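Local coordinates for protein ECF RNA polymerase sigma factor SigD (Mycobacterium tuberculosis, PDB 3VFZ) that probably directs RNA polymerase to specific promoters as an alternative sigma factor, this piece being the domain that binds the -35 promoter element, at residues L28-L40 with A67-I79. Numbering follows the deposited sequence.
Sequences LLEILPAKQREIL and AQHRALQRLKDEI
In the sigma-70 region 4 domain, the long helix 61-80, whose start probably belongs to the DNA-binding helix-turn-helix, is crossed near its middle by helix 34-46 and lined farther along by the end of helix 21-29 and the following turn. The segments 34-40 and 67-79 cross at -98°, their axes 9.4 Å apart. Q36 is the knob, seated in a hole formed by A67, R70, A71 and R74. Its CG lies beside the backbone N (chi1 -69°) and the chain then runs extended, laying the amide over the helix so that OE1 comes 3.4 Å from A71 CA. I39, which also reaches T53 of helix 50-57, meets A67 CB with CD1 at 3.6 Å, and farther along L40 CD1 presses tightly on L75 CD1 at 3.5 Å. L32 continues this apolar strip, CD1 facing A71 and L75 while CD2 rests on R74 CD at 3.8 Å. The R74 chain bends at chi3 (126°), and I31 O sits over one face of its guanidinium, 3.4 Å from NH1, too poorly angled for a hydrogen bond. Beyond, L28 CD2 touches E78 CB at 3.6 Å. No hydrogen bond joins the two segments, so the contact probably rests on shape fit and van der Waals packing around a polar knob.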
loop_
_atom_site.group_PDB
_atom_site.type_symbol
_atom_site.label_atom_id
_atom_site.label_comp_id
_atom_site.label_asym_id
_atom_site.label_seq_id
_atom_site.Cartn_x
_atom_site.Cartn_y
_atom_site.Cartn_z
ATOM N N LEU A 28 -6.216 -2.892 -9.386
ATOM C CA LEU A 28 -5.116 -1.952 -9.225
ATOM C C LEU A 28 -4.105 -2.459 -8.198
ATOM O O LEU A 28 -2.910 -2.498 -8.469
ATOM C CB LEU A 28 -5.632 -0.575 -8.802
ATOM C CG LEU A 28 -6.172 0.324 -9.908
ATOM C CD1 LEU A 28 -7.094 1.382 -9.321
ATOM C CD2 LEU A 28 -5.021 0.968 -10.684
ATOM N N LEU A 29 -4.584 -2.842 -7.021
ATOM C CA LEU A 29 -3.689 -3.333 -5.976
ATOM C C LEU A 29 -2.892 -4.538 -6.471
ATOM O O LEU A 29 -1.734 -4.708 -6.101
ATOM C CB LEU A 29 -4.462 -3.689 -4.712
ATOM C CG LEU A 29 -5.053 -2.513 -3.932
ATOM C CD1 LEU A 29 -5.644 -3.019 -2.642
ATOM C CD2 LEU A 29 -3.995 -1.447 -3.656
ATOM N N GLU A 30 -3.506 -5.367 -7.313
ATOM C CA GLU A 30 -2.831 -6.561 -7.831
ATOM C C GLU A 30 -1.653 -6.199 -8.737
ATOM O O GLU A 30 -0.891 -7.065 -9.158
ATOM C CB GLU A 30 -3.812 -7.487 -8.562
ATOM C CG GLU A 30 -4.697 -8.314 -7.642
ATOM C CD GLU A 30 -5.433 -9.425 -8.376
ATOM O OE1 GLU A 30 -6.425 -9.128 -9.079
ATOM O OE2 GLU A 30 -5.018 -10.597 -8.251
ATOM N N ILE A 31 -1.515 -4.908 -9.025
ATOM C CA ILE A 31 -0.421 -4.383 -9.827
ATOM C C ILE A 31 0.842 -4.169 -8.969
ATOM O O ILE A 31 1.961 -4.133 -9.486
ATOM C CB ILE A 31 -0.852 -3.043 -10.477
ATOM C CG1 ILE A 31 -0.888 -3.158 -12.000
ATOM C CG2 ILE A 31 -0.000 -1.877 -9.981
ATOM C CD1 ILE A 31 -1.973 -4.089 -12.505
ATOM N N LEU A 32 0.646 -4.037 -7.657
ATOM C CA LEU A 32 1.721 -3.759 -6.702
ATOM C C LEU A 32 2.354 -5.038 -6.172
ATOM O O LEU A 32 1.712 -6.089 -6.164
ATOM C CB LEU A 32 1.152 -3.004 -5.490
ATOM C CG LEU A 32 0.443 -1.675 -5.728
ATOM C CD1 LEU A 32 -0.157 -1.153 -4.417
ATOM C CD2 LEU A 32 1.428 -0.683 -6.333
ATOM N N PRO A 33 3.606 -4.941 -5.689
ATOM C CA PRO A 33 4.204 -6.043 -4.922
ATOM C C PRO A 33 3.318 -6.343 -3.723
ATOM O O PRO A 33 2.696 -5.425 -3.169
ATOM C CB PRO A 33 5.537 -5.459 -4.440
ATOM C CG PRO A 33 5.841 -4.358 -5.396
ATOM C CD PRO A 33 4.516 -3.790 -5.813
ATOM N N ALA A 34 3.257 -7.612 -3.331
ATOM C CA ALA A 34 2.454 -8.033 -2.200
ATOM C C ALA A 34 2.644 -7.137 -0.974
ATOM O O ALA A 34 1.679 -6.775 -0.306
ATOM C CB ALA A 34 2.778 -9.498 -1.846
ATOM N N LYS A 35 3.891 -6.785 -0.683
ATOM C CA LYS A 35 4.208 -6.048 0.537
ATOM C C LYS A 35 3.578 -4.661 0.535
ATOM O O LYS A 35 3.142 -4.162 1.567
ATOM C CB LYS A 35 5.725 -5.933 0.703
ATOM C CG LYS A 35 6.156 -5.003 1.820
ATOM C CD LYS A 35 7.278 -5.614 2.637
ATOM C CE LYS A 35 6.828 -6.919 3.270
ATOM N NZ LYS A 35 7.906 -7.579 4.060
ATOM N N GLN A 36 3.541 -4.047 -0.638
ATOM C CA GLN A 36 2.959 -2.728 -0.783
ATOM C C GLN A 36 1.433 -2.803 -0.677
ATOM O O GLN A 36 0.810 -1.917 -0.105
ATOM C CB GLN A 36 3.401 -2.088 -2.106
ATOM C CG GLN A 36 4.891 -1.724 -2.140
ATOM C CD GLN A 36 5.343 -1.179 -3.492
ATOM O OE1 GLN A 36 4.528 -0.779 -4.318
ATOM N NE2 GLN A 36 6.649 -1.171 -3.719
ATOM N N ARG A 37 0.827 -3.860 -1.213
ATOM C CA ARG A 37 -0.622 -4.028 -1.085
ATOM C C ARG A 37 -0.985 -4.134 0.381
ATOM O O ARG A 37 -1.913 -3.487 0.866
ATOM C CB ARG A 37 -1.095 -5.291 -1.803
ATOM C CG ARG A 37 -0.992 -5.230 -3.307
ATOM C CD ARG A 37 -1.106 -6.623 -3.926
ATOM N NE ARG A 37 -2.405 -7.240 -3.665
ATOM C CZ ARG A 37 -2.737 -8.467 -4.065
ATOM N NH1 ARG A 37 -1.856 -9.202 -4.734
ATOM N NH2 ARG A 37 -3.940 -8.964 -3.793
ATOM N N GLU A 38 -0.232 -4.973 1.081
ATOM C CA GLU A 38 -0.434 -5.212 2.487
ATOM C C GLU A 38 -0.318 -3.918 3.282
ATOM O O GLU A 38 -1.154 -3.615 4.134
ATOM C CB GLU A 38 0.624 -6.220 2.944
ATOM C CG GLU A 38 0.759 -6.363 4.420
ATOM C CD GLU A 38 1.829 -7.374 4.768
ATOM O OE1 GLU A 38 2.931 -7.310 4.170
ATOM O OE2 GLU A 38 1.554 -8.238 5.619
ATOM N N ILE A 39 0.720 -3.138 2.992
ATOM C CA ILE A 39 0.932 -1.863 3.686
ATOM C C ILE A 39 -0.217 -0.880 3.454
ATOM O O ILE A 39 -0.727 -0.270 4.398
ATOM C CB ILE A 39 2.310 -1.234 3.297
ATOM C CG1 ILE A 39 3.411 -1.970 4.054
ATOM C CG2 ILE A 39 2.346 0.244 3.613
ATOM C CD1 ILE A 39 4.818 -1.679 3.524
ATOM N N LEU A 40 -0.635 -0.723 2.203
ATOM C CA LEU A 40 -1.715 0.224 1.904
ATOM C C LEU A 40 -3.020 -0.193 2.566
ATOM O O LEU A 40 -3.731 0.649 3.111
ATOM C CB LEU A 40 -1.924 0.387 0.398
ATOM C CG LEU A 40 -0.808 1.090 -0.381
ATOM C CD1 LEU A 40 -1.282 1.427 -1.804
ATOM C CD2 LEU A 40 -0.399 2.371 0.344
ATOM N N ALA A 67 8.045 2.191 0.946
ATOM C CA ALA A 67 7.077 1.358 0.243
ATOM C C ALA A 67 5.798 2.130 -0.091
ATOM O O ALA A 67 5.194 1.908 -1.135
ATOM C CB ALA A 67 6.736 0.124 1.100
ATOM N N GLN A 68 5.363 2.999 0.821
ATOM C CA GLN A 68 4.173 3.833 0.587
ATOM C C GLN A 68 4.407 4.723 -0.615
ATOM O O GLN A 68 3.589 4.781 -1.526
ATOM C CB GLN A 68 3.884 4.717 1.809
ATOM C CG GLN A 68 3.288 3.950 2.971
ATOM C CD GLN A 68 3.093 4.822 4.202
ATOM O OE1 GLN A 68 3.513 5.982 4.244
ATOM N NE2 GLN A 68 2.449 4.268 5.202
ATOM N N HIS A 69 5.552 5.394 -0.613
ATOM C CA HIS A 69 5.930 6.269 -1.723
ATOM C C HIS A 69 5.961 5.508 -3.045
ATOM O O HIS A 69 5.388 5.956 -4.041
ATOM C CB HIS A 69 7.283 6.936 -1.456
ATOM C CG HIS A 69 7.217 8.051 -0.461
ATOM N ND1 HIS A 69 6.472 9.193 -0.672
ATOM C CD2 HIS A 69 7.814 8.209 0.744
ATOM C CE1 HIS A 69 6.606 10.002 0.365
ATOM N NE2 HIS A 69 7.416 9.428 1.239
ATOM N N ARG A 70 6.619 4.352 -3.060
ATOM C CA ARG A 70 6.704 3.562 -4.287
ATOM C C ARG A 70 5.313 3.120 -4.751
ATOM O O ARG A 70 5.010 3.129 -5.947
ATOM C CB ARG A 70 7.599 2.343 -4.080
ATOM C CG ARG A 70 9.048 2.729 -3.769
ATOM C CD ARG A 70 10.018 1.609 -4.045
ATOM N NE ARG A 70 11.372 1.939 -3.592
ATOM C CZ ARG A 70 12.107 2.945 -4.066
ATOM N NH1 ARG A 70 11.628 3.743 -5.011
ATOM N NH2 ARG A 70 13.327 3.154 -3.586
ATOM N N ALA A 71 4.474 2.731 -3.798
ATOM C CA ALA A 71 3.113 2.296 -4.126
ATOM C C ALA A 71 2.259 3.402 -4.733
ATOM O O ALA A 71 1.589 3.193 -5.738
ATOM C CB ALA A 71 2.418 1.719 -2.896
ATOM N N LEU A 72 2.243 4.572 -4.107
ATOM C CA LEU A 72 1.386 5.641 -4.613
ATOM C C LEU A 72 1.814 6.068 -6.014
ATOM O O LEU A 72 0.979 6.439 -6.846
ATOM C CB LEU A 72 1.379 6.835 -3.666
ATOM C CG LEU A 72 0.807 6.559 -2.278
ATOM C CD1 LEU A 72 0.404 7.855 -1.620
ATOM C CD2 LEU A 72 -0.379 5.619 -2.360
ATOM N N GLN A 73 3.115 6.006 -6.271
ATOM C CA GLN A 73 3.633 6.380 -7.578
ATOM C C GLN A 73 3.179 5.398 -8.663
ATOM O O GLN A 73 2.774 5.822 -9.750
ATOM C CB GLN A 73 5.161 6.499 -7.558
ATOM C CG GLN A 73 5.750 6.977 -8.875
ATOM C CD GLN A 73 5.235 8.351 -9.265
ATOM O OE1 GLN A 73 4.504 8.503 -10.247
ATOM N NE2 GLN A 73 5.608 9.360 -8.489
ATOM N N ARG A 74 3.249 4.099 -8.374
ATOM C CA ARG A 74 2.777 3.080 -9.314
ATOM C C ARG A 74 1.275 3.234 -9.529
ATOM O O ARG A 74 0.791 3.172 -10.656
ATOM C CB ARG A 74 3.074 1.656 -8.807
ATOM C CG ARG A 74 4.528 1.222 -8.867
ATOM C CD ARG A 74 4.697 -0.126 -8.144
ATOM N NE ARG A 74 5.346 -1.159 -8.955
ATOM C CZ ARG A 74 4.805 -1.733 -10.029
ATOM N NH1 ARG A 74 3.603 -1.367 -10.458
ATOM N NH2 ARG A 74 5.477 -2.668 -10.691
ATOM N N LEU A 75 0.537 3.445 -8.444
ATOM C CA LEU A 75 -0.900 3.642 -8.557
ATOM C C LEU A 75 -1.210 4.885 -9.370
ATOM O O LEU A 75 -2.070 4.854 -10.247
ATOM C CB LEU A 75 -1.546 3.762 -7.180
ATOM C CG LEU A 75 -1.428 2.466 -6.370
ATOM C CD1 LEU A 75 -1.950 2.697 -4.980
ATOM C CD2 LEU A 75 -2.212 1.363 -7.070
ATOM N N LYS A 76 -0.536 5.985 -9.058
ATOM C CA LYS A 76 -0.806 7.223 -9.772
ATOM C C LYS A 76 -0.571 6.988 -11.263
ATOM O O LYS A 76 -1.388 7.382 -12.086
ATOM C CB LYS A 76 0.062 8.370 -9.261
ATOM C CG LYS A 76 -0.223 9.717 -9.939
ATOM C CD LYS A 76 0.656 10.827 -9.349
ATOM C CE LYS A 76 0.466 12.167 -10.086
ATOM N NZ LYS A 76 0.717 12.022 -11.541
ATOM N N ASP A 77 0.537 6.333 -11.600
ATOM C CA ASP A 77 0.833 5.982 -12.995
ATOM C C ASP A 77 -0.354 5.297 -13.679
ATOM O O ASP A 77 -0.787 5.721 -14.764
ATOM C CB ASP A 77 2.059 5.051 -13.086
ATOM C CG ASP A 77 3.385 5.796 -12.908
ATOM O OD1 ASP A 77 3.369 7.041 -12.818
ATOM O OD2 ASP A 77 4.445 5.134 -12.877
ATOM N N GLU A 78 -0.856 4.228 -13.052
ATOM C CA GLU A 78 -1.954 3.426 -13.603
ATOM C C GLU A 78 -3.203 4.262 -13.781
ATOM O O GLU A 78 -3.829 4.241 -14.838
ATOM C CB GLU A 78 -2.297 2.238 -12.694
ATOM C CG GLU A 78 -1.257 1.153 -12.659
ATOM C CD GLU A 78 -1.110 0.421 -13.991
ATOM O OE1 GLU A 78 -2.107 0.302 -14.736
ATOM O OE2 GLU A 78 0.013 -0.044 -14.283
ATOM N N ILE A 79 -3.565 4.997 -12.737
ATOM C CA ILE A 79 -4.782 5.807 -12.769
ATOM C C ILE A 79 -4.725 6.857 -13.863
ATOM O O ILE A 79 -5.671 7.012 -14.642
ATOM C CB ILE A 79 -5.037 6.494 -11.420
ATOM C CG1 ILE A 79 -5.224 5.447 -10.331
ATOM C CG2 ILE A 79 -6.277 7.392 -11.505
ATOM C CD1 ILE A 79 -5.092 5.997 -8.928
#